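Local structure of tail fiber protein (Acinetobacter phage AM24, 5W5P) at residues 215-220 with 242-247. The protein forms a trimeric tailspike that probably recognises, and may depolymerise, the capsular polysaccharide of the Acinetobacter baumannii host. Sequence-based numbering, arbitrary orientation.
Sequences VSQSVV and LVRATQ
Arg244 reaches over Val219, so that the valine packs against both the root and the head of the longer side chain. Val219 CG1 touches Arg244 CB at 3.8 Å, while its other methyl, CG2, sits beneath one face of the guanidinium, 3.6 Å from Arg244 CZ and displaced toward the rim of the group. With CG anti to the backbone N (chi1 175°), the arginine runs out extended as far as CD and then bends at chi3, which brings the head back over the valine. At the edge of the guanidinium lies the amide oxygen of Gln217: Arg244 NH1 donates to Gln217 OE1 at 3.0 Å (N-H...O 157°), close to the guanidinium plane but tilted from that of the carbonyl, and NH2 adds a weak, longer bond to it. The amide and guanidinium planes are 24° apart. Strands 219-222 and 241-244 are parallel neighbours on successive coils of the right-handed beta-helix that forms the shaft of such tailspikes. Asp275, on the next strand of this face, takes Arg244 NE in a salt bridge, and the carbonyl of Asn178 accepts from NH1; these partners and Gln217 should fix the rotation of the head. At the corner where Val220 faces Leu242, the leucine carbonyl O lies 3.7 Å from Val220 CB. The Leu242 side chain enters the interior of the beta-helix against Met231, Tyr236 and Ile262.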
ATOM      1  N   VAL A 215      -1.893  -7.952 -34.691  1.00 56.90           N
ATOM      2  CA  VAL A 215      -2.871  -8.447 -35.650  1.00 61.45           C
ATOM      3  C   VAL A 215      -3.123  -9.937 -35.471  1.00 63.31           C
ATOM      4  O   VAL A 215      -3.687 -10.581 -36.361  1.00 70.14           O
ATOM      5  CB  VAL A 215      -2.448  -8.134 -37.096  1.00 64.24           C
ATOM      6  CG1 VAL A 215      -2.477  -6.630 -37.347  1.00 64.48           C
ATOM      7  CG2 VAL A 215      -1.067  -8.707 -37.383  1.00 63.22           C
ATOM      8  N   SER A 216      -2.711 -10.504 -34.344  1.00 58.93           N
ATOM      9  CA  SER A 216      -2.941 -11.907 -34.046  1.00 55.64           C
ATOM     10  C   SER A 216      -2.945 -12.068 -32.532  1.00 54.72           C
ATOM     11  O   SER A 216      -2.685 -11.120 -31.787  1.00 60.39           O
ATOM     12  CB  SER A 216      -1.880 -12.793 -34.699  1.00 52.96           C
ATOM     13  OG  SER A 216      -0.596 -12.471 -34.202  1.00 54.24           O
ATOM     14  N   GLN A 217      -3.225 -13.286 -32.077  1.00 49.95           N
ATOM     15  CA  GLN A 217      -3.361 -13.554 -30.652  1.00 47.53           C
ATOM     16  C   GLN A 217      -2.001 -13.856 -30.037  1.00 46.49           C
ATOM     17  O   GLN A 217      -1.245 -14.681 -30.562  1.00 46.83           O
ATOM     18  CB  GLN A 217      -4.331 -14.712 -30.415  1.00 44.98           C
ATOM     19  CG  GLN A 217      -5.797 -14.314 -30.531  1.00 45.67           C
ATOM     20  CD  GLN A 217      -6.160 -13.138 -29.634  1.00 47.71           C
ATOM     21  OE1 GLN A 217      -6.002 -13.198 -28.415  1.00 50.78           O
ATOM     22  NE2 GLN A 217      -6.650 -12.064 -30.236  1.00 47.26           N
ATOM     23  N   SER A 218      -1.697 -13.184 -28.921  1.00 43.53           N
ATOM     24  CA  SER A 218      -0.454 -13.395 -28.182  1.00 42.41           C
ATOM     25  C   SER A 218      -0.759 -13.362 -26.692  1.00 44.28           C
ATOM     26  O   SER A 218      -1.124 -12.315 -26.150  1.00 45.43           O
ATOM     27  CB  SER A 218       0.589 -12.341 -28.536  1.00 45.57           C
ATOM     28  OG  SER A 218       0.061 -11.030 -28.425  1.00 47.47           O
ATOM     29  N   VAL A 219      -0.594 -14.500 -26.028  1.00 48.38           N
ATOM     30  CA  VAL A 219      -0.784 -14.629 -24.590  1.00 37.25           C
ATOM     31  C   VAL A 219       0.488 -15.229 -24.011  1.00 36.83           C
ATOM     32  O   VAL A 219       1.017 -16.202 -24.556  1.00 40.57           O
ATOM     33  CB  VAL A 219      -2.007 -15.501 -24.250  1.00 41.39           C
ATOM     34  CG1 VAL A 219      -2.083 -15.758 -22.745  1.00 36.69           C
ATOM     35  CG2 VAL A 219      -3.295 -14.852 -24.779  1.00 37.95           C
ATOM     36  N   VAL A 220       0.987 -14.644 -22.921  1.00 37.43           N
ATOM     37  CA  VAL A 220       2.271 -15.054 -22.352  1.00 37.86           C
ATOM     38  C   VAL A 220       2.063 -16.176 -21.341  1.00 41.55           C
ATOM     39  O   VAL A 220       2.648 -17.258 -21.470  1.00 43.99           O
ATOM     40  CB  VAL A 220       3.009 -13.866 -21.708  1.00 38.82           C
ATOM     41  CG1 VAL A 220       4.376 -14.304 -21.185  1.00 34.95           C
ATOM     42  CG2 VAL A 220       3.151 -12.725 -22.706  1.00 42.81           C
ATOM     43  N   LEU A 242      -1.481 -10.607 -21.000  1.00 35.53           N
ATOM     44  CA  LEU A 242      -0.380 -11.157 -20.219  1.00 34.30           C
ATOM     45  C   LEU A 242      -0.779 -12.493 -19.606  1.00 42.55           C
ATOM     46  O   LEU A 242      -0.018 -13.468 -19.660  1.00 46.47           O
ATOM     47  CB  LEU A 242       0.048 -10.170 -19.131  1.00 33.70           C
ATOM     48  CG  LEU A 242       1.110  -9.129 -19.489  1.00 41.16           C
ATOM     49  CD1 LEU A 242       0.596  -8.124 -20.522  1.00 34.18           C
ATOM     50  CD2 LEU A 242       1.599  -8.411 -18.232  1.00 35.43           C
ATOM     51  N   VAL A 243      -1.975 -12.555 -19.022  1.00 38.59           N
ATOM     52  CA  VAL A 243      -2.520 -13.771 -18.427  1.00 37.38           C
ATOM     53  C   VAL A 243      -3.920 -13.993 -18.980  1.00 40.47           C
ATOM     54  O   VAL A 243      -4.727 -13.059 -19.033  1.00 43.95           O
ATOM     55  CB  VAL A 243      -2.565 -13.698 -16.886  1.00 36.57           C
ATOM     56  CG1 VAL A 243      -2.984 -15.048 -16.306  1.00 34.01           C
ATOM     57  CG2 VAL A 243      -1.221 -13.269 -16.332  1.00 33.33           C
ATOM     58  N   ARG A 244      -4.208 -15.226 -19.385  1.00 39.73           N
ATOM     59  CA  ARG A 244      -5.531 -15.604 -19.847  1.00 36.05           C
ATOM     60  C   ARG A 244      -5.887 -16.942 -19.219  1.00 42.36           C
ATOM     61  O   ARG A 244      -5.012 -17.788 -19.007  1.00 43.22           O
ATOM     62  CB  ARG A 244      -5.590 -15.690 -21.381  1.00 36.83           C
ATOM     63  CG  ARG A 244      -6.917 -16.188 -21.927  1.00 37.70           C
ATOM     64  CD  ARG A 244      -7.020 -16.003 -23.432  1.00 39.00           C
ATOM     65  NE  ARG A 244      -7.050 -14.591 -23.799  1.00 39.02           N
ATOM     66  CZ  ARG A 244      -6.855 -14.124 -25.031  1.00 40.24           C
ATOM     67  NH1 ARG A 244      -6.631 -14.958 -26.040  1.00 39.84           N
ATOM     68  NH2 ARG A 244      -6.892 -12.819 -25.256  1.00 40.22           N
ATOM     69  N   ALA A 245      -7.166 -17.116 -18.893  1.00 41.04           N
ATOM     70  CA  ALA A 245      -7.655 -18.374 -18.344  1.00 40.03           C
ATOM     71  C   ALA A 245      -9.117 -18.527 -18.737  1.00 42.34           C
ATOM     72  O   ALA A 245      -9.949 -17.709 -18.333  1.00 45.71           O
ATOM     73  CB  ALA A 245      -7.486 -18.412 -16.823  1.00 36.55           C
ATOM     74  N   THR A 246      -9.427 -19.559 -19.533  1.00 42.64           N
ATOM     75  CA  THR A 246     -10.788 -19.790 -20.008  1.00 47.12           C
ATOM     76  C   THR A 246     -11.282 -21.214 -19.764  1.00 52.92           C
ATOM     77  O   THR A 246     -12.317 -21.593 -20.321  1.00 41.70           O
ATOM     78  CB  THR A 246     -10.915 -19.479 -21.509  1.00 45.29           C
ATOM     79  OG1 THR A 246     -10.338 -20.546 -22.273  1.00 46.32           O
ATOM     80  CG2 THR A 246     -10.232 -18.166 -21.868  1.00 39.75           C
ATOM     81  N   GLN A 247     -10.582 -22.015 -18.960  1.00 52.40           N
ATOM     82  CA  GLN A 247     -10.947 -23.419 -18.820  1.00 53.34           C
ATOM     83  C   GLN A 247     -11.658 -23.655 -17.496  1.00 51.79           C
ATOM     84  O   GLN A 247     -11.028 -23.523 -16.433  1.00 47.61           O
ATOM     85  CB  GLN A 247      -9.711 -24.313 -18.926  1.00 55.77           C
ATOM     86  CG  GLN A 247      -9.161 -24.453 -20.338  1.00 59.61           C
ATOM     87  CD  GLN A 247     -10.178 -25.024 -21.312  1.00 64.47           C
ATOM     88  OE1 GLN A 247     -10.986 -25.887 -20.955  1.00 63.85           O
ATOM     89  NE2 GLN A 247     -10.134 -24.553 -22.556  1.00 64.57           N
TER